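Local coordinates for hypothetical protein DR_0824 (Deinococcus radiodurans, PDB 2IMR) that catalyses the zinc-dependent deamination of aminodeoxyfutalosine to futalosine, a step in menaquinone biosynthesis, and deaminates adenosine and related nucleosides less readily, at residues Asp160-Phe174 and His194-Arg207. Sequence-based numbering, arbitrary orientation.
Sequences DALLAREDLSGTLYF and HLERWRRLERPGLR
Asp-160 OD1 is met by two nitrogens of helix 194-199: Trp-198 NE1 through a hydrogen bond of 2.8 Å, nearly straight and in the plane of the indole, and Arg-197 NH2 through a salt bridge, also 2.8 Å from that oxygen. The carboxylate stands steeply to the indole, its plane turned 69° from the ring. At the far end of the same indole, the CZ3 edge drops onto the face of Phe-174, over the ring centre, in an edge-to-face pair with planes 78° apart. With CG opposite the backbone N (chi1 -173°), the Phe-174 ring is carried toward the helix. Leu-163 CD2 packs on Trp-198 CB at 3.7 Å, while Met-159 and Leu-208 also touch the tryptophan.

Further along, Arg-203 bends back at its second side-chain torsion, and its NH2 bonds the carbonyls of both Arg-165 and Leu-168, which begin and end a type I turn. A water accepts from NE and donates to Leu-163 O, and the CB of Leu-206 covers one guanidinium face. Strands 170-174 and 206-207 then pair in parallel: Gly-170 N meets Gly-205 O, and Leu-172 N meets Arg-207 O at 2.9 Å. Beside this ladder, extended Arg-207 lays NE in line with Thr-171 OG1 (2.7 Å), a hydroxyl also bonded to Val-395 O.

Strand 170-176, helix 184-199 and strand 206-212 form a beta-alpha-beta unit of the amidohydrolase barrel. The chemistry implies that one buried indole, held by polar bonding at NE1 and aromatic packing at its benzene edge, ties helix 184-199 to helix 156-163 and to the strand that also carries Glu-175, a predicted substrate-binding residue.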
ATOM      1  N   ASP A 160      16.968  10.314  -3.941  1.00 19.16           N
ATOM      2  CA  ASP A 160      18.097  10.293  -4.870  1.00 20.77           C
ATOM      3  C   ASP A 160      18.668   8.879  -4.975  1.00 21.03           C
ATOM      4  O   ASP A 160      18.914   8.373  -6.070  1.00 21.61           O
ATOM      5  CB  ASP A 160      19.218  11.239  -4.414  1.00 22.31           C
ATOM      6  CG  ASP A 160      18.843  12.710  -4.528  1.00 23.09           C
ATOM      7  OD1 ASP A 160      18.033  13.061  -5.411  1.00 22.15           O
ATOM      8  OD2 ASP A 160      19.379  13.518  -3.742  1.00 22.21           O
ATOM      9  N   ALA A 161      18.871   8.245  -3.825  1.00 21.67           N
ATOM     10  CA  ALA A 161      19.432   6.898  -3.779  1.00 20.75           C
ATOM     11  C   ALA A 161      18.515   5.816  -4.345  1.00 21.44           C
ATOM     12  O   ALA A 161      18.944   4.995  -5.155  1.00 20.72           O
ATOM     13  CB  ALA A 161      19.813   6.548  -2.346  1.00 20.55           C
ATOM     14  N   LEU A 162      17.256   5.805  -3.916  1.00 19.65           N
ATOM     15  CA  LEU A 162      16.320   4.782  -4.381  1.00 19.97           C
ATOM     16  C   LEU A 162      15.992   4.895  -5.862  1.00 20.96           C
ATOM     17  O   LEU A 162      15.830   3.889  -6.559  1.00 21.50           O
ATOM     18  CB  LEU A 162      15.034   4.835  -3.557  1.00 19.33           C
ATOM     19  CG  LEU A 162      15.230   4.601  -2.053  1.00 17.65           C
ATOM     20  CD1 LEU A 162      13.880   4.612  -1.350  1.00 16.92           C
ATOM     21  CD2 LEU A 162      15.931   3.267  -1.827  1.00 18.43           C
ATOM     22  N   LEU A 163      15.902   6.126  -6.345  1.00 22.36           N
ATOM     23  CA  LEU A 163      15.590   6.357  -7.741  1.00 24.58           C
ATOM     24  C   LEU A 163      16.664   5.715  -8.625  1.00 26.50           C
ATOM     25  O   LEU A 163      16.401   5.350  -9.769  1.00 26.47           O
ATOM     26  CB  LEU A 163      15.499   7.867  -7.982  1.00 26.90           C
ATOM     27  CG  LEU A 163      14.505   8.408  -9.011  1.00 30.17           C
ATOM     28  CD1 LEU A 163      13.161   7.691  -8.912  1.00 28.65           C
ATOM     29  CD2 LEU A 163      14.343   9.910  -8.768  1.00 30.46           C
ATOM     30  N   ALA A 164      17.864   5.547  -8.076  1.00 27.90           N
ATOM     31  CA  ALA A 164      18.981   4.958  -8.818  1.00 29.38           C
ATOM     32  C   ALA A 164      19.111   3.440  -8.656  1.00 29.70           C
ATOM     33  O   ALA A 164      20.018   2.826  -9.224  1.00 30.43           O
ATOM     34  CB  ALA A 164      20.285   5.634  -8.405  1.00 28.97           C
ATOM     35  N   ARG A 165      18.212   2.834  -7.886  1.00 28.67           N
ATOM     36  CA  ARG A 165      18.243   1.388  -7.677  1.00 29.10           C
ATOM     37  C   ARG A 165      17.689   0.663  -8.899  1.00 29.73           C
ATOM     38  O   ARG A 165      16.484   0.668  -9.148  1.00 30.64           O
ATOM     39  CB  ARG A 165      17.422   1.009  -6.441  1.00 28.01           C
ATOM     40  CG  ARG A 165      18.016   1.467  -5.109  1.00 28.47           C
ATOM     41  CD  ARG A 165      19.166   0.582  -4.646  1.00 28.41           C
ATOM     42  NE  ARG A 165      18.740  -0.803  -4.453  1.00 27.04           N
ATOM     43  CZ  ARG A 165      18.945  -1.502  -3.341  1.00 25.01           C
ATOM     44  NH1 ARG A 165      19.574  -0.950  -2.311  1.00 21.35           N
ATOM     45  NH2 ARG A 165      18.521  -2.758  -3.260  1.00 25.32           N
ATOM     46  N   GLU A 166      18.574   0.028  -9.658  1.00 30.24           N
ATOM     47  CA  GLU A 166      18.170  -0.694 -10.858  1.00 30.11           C
ATOM     48  C   GLU A 166      17.362  -1.953 -10.552  1.00 29.44           C
ATOM     49  O   GLU A 166      16.683  -2.488 -11.428  1.00 29.37           O
ATOM     50  CB  GLU A 166      19.411  -1.068 -11.675  1.00 33.07           C
ATOM     51  CG  GLU A 166      20.232   0.127 -12.132  1.00 36.78           C
ATOM     52  CD  GLU A 166      21.465  -0.281 -12.916  1.00 39.85           C
ATOM     53  OE1 GLU A 166      21.310  -0.942 -13.966  1.00 41.65           O
ATOM     54  OE2 GLU A 166      22.589   0.056 -12.482  1.00 41.32           O
ATOM     55  N   ASP A 167      17.419  -2.412  -9.306  1.00 27.98           N
ATOM     56  CA  ASP A 167      16.715  -3.628  -8.908  1.00 28.71           C
ATOM     57  C   ASP A 167      15.285  -3.427  -8.409  1.00 27.91           C
ATOM     58  O   ASP A 167      14.537  -4.397  -8.257  1.00 28.43           O
ATOM     59  CB  ASP A 167      17.535  -4.368  -7.844  1.00 29.11           C
ATOM     60  CG  ASP A 167      17.763  -3.536  -6.598  1.00 31.01           C
ATOM     61  OD1 ASP A 167      18.065  -2.332  -6.730  1.00 32.59           O
ATOM     62  OD2 ASP A 167      17.654  -4.090  -5.483  1.00 34.49           O
ATOM     63  N   LEU A 168      14.903  -2.177  -8.160  1.00 26.40           N
ATOM     64  CA  LEU A 168      13.554  -1.870  -7.681  1.00 26.36           C
ATOM     65  C   LEU A 168      12.573  -1.587  -8.812  1.00 24.75           C
ATOM     66  O   LEU A 168      12.963  -1.145  -9.895  1.00 26.13           O
ATOM     67  CB  LEU A 168      13.572  -0.642  -6.763  1.00 26.06           C
ATOM     68  CG  LEU A 168      14.178  -0.723  -5.363  1.00 26.63           C
ATOM     69  CD1 LEU A 168      14.151   0.672  -4.733  1.00 25.50           C
ATOM     70  CD2 LEU A 168      13.391  -1.711  -4.510  1.00 27.58           C
ATOM     71  N   SER A 169      11.294  -1.838  -8.552  1.00 22.59           N
ATOM     72  CA  SER A 169      10.252  -1.558  -9.530  1.00 23.22           C
ATOM     73  C   SER A 169       9.011  -1.112  -8.759  1.00 22.68           C
ATOM     74  O   SER A 169       8.769  -1.561  -7.636  1.00 21.96           O
ATOM     75  CB  SER A 169       9.942  -2.793 -10.387  1.00 23.96           C
ATOM     76  OG  SER A 169       9.115  -3.716  -9.708  1.00 26.31           O
ATOM     77  N   GLY A 170       8.238  -0.212  -9.355  1.00 21.92           N
ATOM     78  CA  GLY A 170       7.044   0.281  -8.695  1.00 19.35           C
ATOM     79  C   GLY A 170       6.986   1.795  -8.711  1.00 19.15           C
ATOM     80  O   GLY A 170       7.306   2.423  -9.723  1.00 19.98           O
ATOM     81  N   THR A 171       6.585   2.386  -7.591  1.00 16.77           N
ATOM     82  CA  THR A 171       6.487   3.832  -7.484  1.00 15.40           C
ATOM     83  C   THR A 171       7.094   4.350  -6.187  1.00 15.58           C
ATOM     84  O   THR A 171       6.912   3.752  -5.128  1.00 15.29           O
ATOM     85  CB  THR A 171       5.015   4.288  -7.513  1.00 15.87           C
ATOM     86  OG1 THR A 171       4.395   3.824  -8.719  1.00 16.88           O
ATOM     87  CG2 THR A 171       4.921   5.808  -7.435  1.00 15.63           C
ATOM     88  N   LEU A 172       7.811   5.466  -6.281  1.00 15.41           N
ATOM     89  CA  LEU A 172       8.413   6.112  -5.115  1.00 17.59           C
ATOM     90  C   LEU A 172       7.655   7.424  -4.931  1.00 17.10           C
ATOM     91  O   LEU A 172       7.799   8.344  -5.741  1.00 16.92           O
ATOM     92  CB  LEU A 172       9.897   6.411  -5.360  1.00 18.44           C
ATOM     93  CG  LEU A 172      10.770   5.206  -5.716  1.00 18.60           C
ATOM     94  CD1 LEU A 172      12.204   5.672  -5.953  1.00 18.20           C
ATOM     95  CD2 LEU A 172      10.708   4.175  -4.595  1.00 21.10           C
ATOM     96  N   TYR A 173       6.842   7.494  -3.880  1.00 14.49           N
ATOM     97  CA  TYR A 173       6.034   8.673  -3.580  1.00 14.90           C
ATOM     98  C   TYR A 173       6.738   9.626  -2.610  1.00 14.75           C
ATOM     99  O   TYR A 173       7.087   9.231  -1.493  1.00 14.25           O
ATOM    100  CB  TYR A 173       4.705   8.248  -2.950  1.00 15.48           C
ATOM    101  CG  TYR A 173       3.895   7.240  -3.739  1.00 16.49           C
ATOM    102  CD1 TYR A 173       2.884   7.649  -4.609  1.00 16.37           C
ATOM    103  CD2 TYR A 173       4.101   5.869  -3.563  1.00 15.86           C
ATOM    104  CE1 TYR A 173       2.092   6.718  -5.275  1.00 16.84           C
ATOM    105  CE2 TYR A 173       3.320   4.931  -4.223  1.00 18.43           C
ATOM    106  CZ  TYR A 173       2.316   5.358  -5.073  1.00 19.74           C
ATOM    107  OH  TYR A 173       1.526   4.422  -5.697  1.00 20.45           O
ATOM    108  N   PHE A 174       6.918  10.877  -3.025  1.00 12.90           N
ATOM    109  CA  PHE A 174       7.568  11.882  -2.182  1.00 15.36           C
ATOM    110  C   PHE A 174       6.522  12.408  -1.208  1.00 16.16           C
ATOM    111  O   PHE A 174       5.506  12.958  -1.618  1.00 14.95           O
ATOM    112  CB  PHE A 174       8.123  13.024  -3.044  1.00 16.66           C
ATOM    113  CG  PHE A 174       8.960  14.018  -2.283  1.00 18.97           C
ATOM    114  CD1 PHE A 174       9.935  13.588  -1.386  1.00 19.51           C
ATOM    115  CD2 PHE A 174       8.800  15.386  -2.492  1.00 21.46           C
ATOM    116  CE1 PHE A 174      10.741  14.505  -0.708  1.00 20.87           C
ATOM    117  CE2 PHE A 174       9.600  16.315  -1.819  1.00 23.41           C
ATOM    118  CZ  PHE A 174      10.574  15.873  -0.925  1.00 22.54           C
ATOM    119  N   HIS A 194      11.619  19.825  -6.535  1.00 21.59           N
ATOM    120  CA  HIS A 194      12.216  18.502  -6.343  1.00 22.08           C
ATOM    121  C   HIS A 194      11.636  17.505  -7.346  1.00 21.49           C
ATOM    122  O   HIS A 194      12.369  16.744  -7.988  1.00 22.16           O
ATOM    123  CB  HIS A 194      11.937  17.988  -4.925  1.00 22.69           C
ATOM    124  CG  HIS A 194      12.841  18.558  -3.877  1.00 23.62           C
ATOM    125  ND1 HIS A 194      14.167  18.197  -3.762  1.00 24.99           N
ATOM    126  CD2 HIS A 194      12.606  19.446  -2.883  1.00 24.02           C
ATOM    127  CE1 HIS A 194      14.708  18.837  -2.741  1.00 23.98           C
ATOM    128  NE2 HIS A 194      13.782  19.601  -2.191  1.00 24.45           N
ATOM    129  N   LEU A 195      10.311  17.502  -7.459  1.00 22.33           N
ATOM    130  CA  LEU A 195       9.615  16.601  -8.366  1.00 22.24           C
ATOM    131  C   LEU A 195      10.039  16.778  -9.823  1.00 25.08           C
ATOM    132  O   LEU A 195      10.255  15.793 -10.534  1.00 25.85           O
ATOM    133  CB  LEU A 195       8.100  16.797  -8.231  1.00 22.39           C
ATOM    134  CG  LEU A 195       7.538  16.399  -6.861  1.00 23.02           C
ATOM    135  CD1 LEU A 195       6.091  16.832  -6.736  1.00 23.84           C
ATOM    136  CD2 LEU A 195       7.663  14.898  -6.684  1.00 23.55           C
ATOM    137  N   GLU A 196      10.164  18.025 -10.265  1.00 25.09           N
ATOM    138  CA  GLU A 196      10.559  18.295 -11.642  1.00 28.03           C
ATOM    139  C   GLU A 196      11.963  17.765 -11.902  1.00 27.17           C
ATOM    140  O   GLU A 196      12.256  17.257 -12.983  1.00 27.41           O
ATOM    141  CB  GLU A 196      10.504  19.799 -11.930  1.00 29.03           C
ATOM    142  CG  GLU A 196       9.125  20.404 -11.732  1.00 34.61           C
ATOM    143  CD  GLU A 196       9.059  21.868 -12.119  1.00 38.59           C
ATOM    144  OE1 GLU A 196       9.962  22.636 -11.718  1.00 40.56           O
ATOM    145  OE2 GLU A 196       8.095  22.252 -12.816  1.00 41.26           O
ATOM    146  N   ARG A 197      12.824  17.880 -10.897  1.00 27.21           N
ATOM    147  CA  ARG A 197      14.197  17.413 -11.007  1.00 28.27           C
ATOM    148  C   ARG A 197      14.223  15.887 -11.127  1.00 28.29           C
ATOM    149  O   ARG A 197      14.861  15.331 -12.022  1.00 27.89           O
ATOM    150  CB  ARG A 197      14.994  17.856  -9.773  1.00 30.61           C
ATOM    151  CG  ARG A 197      16.499  17.737  -9.919  1.00 33.78           C
ATOM    152  CD  ARG A 197      17.223  18.001  -8.604  1.00 36.99           C
ATOM    153  NE  ARG A 197      17.014  16.914  -7.650  1.00 40.39           N
ATOM    154  CZ  ARG A 197      17.701  16.758  -6.521  1.00 41.44           C
ATOM    155  NH1 ARG A 197      18.654  17.623  -6.191  1.00 42.95           N
ATOM    156  NH2 ARG A 197      17.439  15.733  -5.722  1.00 42.16           N
ATOM    157  N   TRP A 198      13.513  15.212 -10.228  1.00 27.34           N
ATOM    158  CA  TRP A 198      13.475  13.755 -10.227  1.00 27.74           C
ATOM    159  C   TRP A 198      12.755  13.144 -11.426  1.00 29.61           C
ATOM    160  O   TRP A 198      13.110  12.053 -11.873  1.00 29.36           O
ATOM    161  CB  TRP A 198      12.827  13.240  -8.935  1.00 26.32           C
ATOM    162  CG  TRP A 198      13.655  13.480  -7.702  1.00 24.74           C
ATOM    163  CD1 TRP A 198      15.011  13.357  -7.588  1.00 25.12           C
ATOM    164  CD2 TRP A 198      13.175  13.853  -6.402  1.00 23.52           C
ATOM    165  NE1 TRP A 198      15.405  13.633  -6.300  1.00 25.80           N
ATOM    166  CE2 TRP A 198      14.298  13.940  -5.550  1.00 23.33           C
ATOM    167  CE3 TRP A 198      11.901  14.120  -5.876  1.00 20.66           C
ATOM    168  CZ2 TRP A 198      14.191  14.286  -4.196  1.00 22.40           C
ATOM    169  CZ3 TRP A 198      11.793  14.466  -4.528  1.00 21.00           C
ATOM    170  CH2 TRP A 198      12.937  14.545  -3.704  1.00 20.34           C
ATOM    171  N   ARG A 199      11.747  13.842 -11.943  1.00 30.13           N
ATOM    172  CA  ARG A 199      10.980  13.337 -13.079  1.00 32.09           C
ATOM    173  C   ARG A 199      11.880  13.053 -14.283  1.00 32.68           C
ATOM    174  O   ARG A 199      11.563  12.206 -15.117  1.00 33.10           O
ATOM    175  CB  ARG A 199       9.883  14.337 -13.468  1.00 32.86           C
ATOM    176  CG  ARG A 199       8.757  13.726 -14.303  1.00 36.26           C
ATOM    177  CD  ARG A 199       8.048  12.626 -13.523  1.00 36.63           C
ATOM    178  NE  ARG A 199       6.979  11.969 -14.273  1.00 38.38           N
ATOM    179  CZ  ARG A 199       5.890  12.579 -14.731  1.00 39.08           C
ATOM    180  NH1 ARG A 199       5.711  13.879 -14.531  1.00 39.17           N
ATOM    181  NH2 ARG A 199       4.963  11.880 -15.374  1.00 40.67           N
ATOM    182  N   ARG A 200      13.007  13.754 -14.358  1.00 33.71           N
ATOM    183  CA  ARG A 200      13.959  13.575 -15.453  1.00 35.76           C
ATOM    184  C   ARG A 200      14.824  12.333 -15.246  1.00 36.09           C
ATOM    185  O   ARG A 200      15.374  11.782 -16.201  1.00 36.80           O
ATOM    186  CB  ARG A 200      14.871  14.798 -15.560  1.00 36.36           C
ATOM    187  CG  ARG A 200      14.135  16.114 -15.707  1.00 38.21           C
ATOM    188  CD  ARG A 200      15.032  17.286 -15.329  1.00 38.74           C
ATOM    189  NE  ARG A 200      14.259  18.517 -15.190  1.00 42.81           N
ATOM    190  CZ  ARG A 200      14.509  19.462 -14.286  1.00 43.06           C
ATOM    191  NH1 ARG A 200      15.515  19.320 -13.432  1.00 43.30           N
ATOM    192  NH2 ARG A 200      13.743  20.545 -14.229  1.00 42.45           N
ATOM    193  N   LEU A 201      14.939  11.898 -13.996  1.00 36.03           N
ATOM    194  CA  LEU A 201      15.760  10.737 -13.655  1.00 36.21           C
ATOM    195  C   LEU A 201      14.948   9.454 -13.641  1.00 36.74           C
ATOM    196  O   LEU A 201      15.493   8.354 -13.587  1.00 37.06           O
ATOM    197  CB  LEU A 201      16.409  10.953 -12.288  1.00 35.05           C
ATOM    198  CG  LEU A 201      17.210  12.249 -12.175  1.00 34.61           C
ATOM    199  CD1 LEU A 201      17.824  12.356 -10.789  1.00 37.25           C
ATOM    200  CD2 LEU A 201      18.294  12.272 -13.240  1.00 37.90           C
ATOM    201  N   GLU A 202      13.633   9.613 -13.692  1.00 37.27           N
ATOM    202  CA  GLU A 202      12.700   8.498 -13.690  1.00 37.33           C
ATOM    203  C   GLU A 202      12.908   7.591 -14.909  1.00 37.64           C
ATOM    204  O   GLU A 202      13.102   8.073 -16.026  1.00 37.99           O
ATOM    205  CB  GLU A 202      11.283   9.077 -13.655  1.00 38.03           C
ATOM    206  CG  GLU A 202      10.178   8.202 -14.179  1.00 39.04           C
ATOM    207  CD  GLU A 202       8.848   8.925 -14.134  1.00 39.49           C
ATOM    208  OE1 GLU A 202       8.372   9.215 -13.018  1.00 39.23           O
ATOM    209  OE2 GLU A 202       8.287   9.218 -15.212  1.00 40.56           O
ATOM    210  N   ARG A 203      12.890   6.279 -14.689  1.00 37.35           N
ATOM    211  CA  ARG A 203      13.061   5.329 -15.784  1.00 36.86           C
ATOM    212  C   ARG A 203      11.938   4.299 -15.825  1.00 37.25           C
ATOM    213  O   ARG A 203      11.152   4.183 -14.883  1.00 38.04           O
ATOM    214  CB  ARG A 203      14.428   4.636 -15.690  1.00 35.70           C
ATOM    215  CG  ARG A 203      14.771   4.016 -14.340  1.00 34.46           C
ATOM    216  CD  ARG A 203      14.210   2.613 -14.178  1.00 34.55           C
ATOM    217  NE  ARG A 203      14.737   1.968 -12.975  1.00 33.37           N
ATOM    218  CZ  ARG A 203      14.349   0.778 -12.526  1.00 34.54           C
ATOM    219  NH1 ARG A 203      13.422   0.087 -13.178  1.00 35.35           N
ATOM    220  NH2 ARG A 203      14.883   0.278 -11.419  1.00 32.69           N
ATOM    221  N   PRO A 204      11.835   3.547 -16.934  1.00 37.01           N
ATOM    222  CA  PRO A 204      10.793   2.526 -17.084  1.00 35.68           C
ATOM    223  C   PRO A 204      10.817   1.494 -15.959  1.00 34.74           C
ATOM    224  O   PRO A 204      11.834   0.839 -15.727  1.00 34.36           O
ATOM    225  CB  PRO A 204      11.118   1.900 -18.438  1.00 36.56           C
ATOM    226  CG  PRO A 204      11.731   3.043 -19.196  1.00 36.94           C
ATOM    227  CD  PRO A 204      12.644   3.649 -18.163  1.00 36.50           C
ATOM    228  N   GLY A 205       9.695   1.356 -15.261  1.00 32.54           N
ATOM    229  CA  GLY A 205       9.619   0.386 -14.184  1.00 31.34           C
ATOM    230  C   GLY A 205       9.686   0.972 -12.788  1.00 29.09           C
ATOM    231  O   GLY A 205       9.251   0.335 -11.831  1.00 29.17           O
ATOM    232  N   LEU A 206      10.237   2.175 -12.665  1.00 28.62           N
ATOM    233  CA  LEU A 206      10.355   2.844 -11.371  1.00 28.61           C
ATOM    234  C   LEU A 206       9.986   4.305 -11.580  1.00 29.31           C
ATOM    235  O   LEU A 206      10.805   5.105 -12.038  1.00 30.85           O
ATOM    236  CB  LEU A 206      11.788   2.731 -10.844  1.00 27.41           C
ATOM    237  CG  LEU A 206      12.041   3.169  -9.398  1.00 28.85           C
ATOM    238  CD1 LEU A 206      11.191   2.334  -8.449  1.00 28.86           C
ATOM    239  CD2 LEU A 206      13.522   3.009  -9.071  1.00 28.28           C
ATOM    240  N   ARG A 207       8.749   4.648 -11.239  1.00 26.95           N
ATOM    241  CA  ARG A 207       8.257   6.003 -11.438  1.00 26.27           C
ATOM    242  C   ARG A 207       8.128   6.845 -10.175  1.00 24.34           C
ATOM    243  O   ARG A 207       8.050   6.330  -9.056  1.00 22.76           O
ATOM    244  CB  ARG A 207       6.904   5.948 -12.142  1.00 29.08           C
ATOM    245  CG  ARG A 207       5.864   5.223 -11.332  1.00 30.10           C
ATOM    246  CD  ARG A 207       4.532   5.131 -12.047  1.00 33.21           C
ATOM    247  NE  ARG A 207       3.534   4.558 -11.151  1.00 34.41           N
ATOM    248  CZ  ARG A 207       2.269   4.325 -11.480  1.00 35.51           C
ATOM    249  NH1 ARG A 207       1.829   4.615 -12.699  1.00 35.61           N
ATOM    250  NH2 ARG A 207       1.443   3.808 -10.580  1.00 35.40           N
TER
HETATM  251  O   HOH W   1      16.879   2.874 -11.383  1.00 32.27           O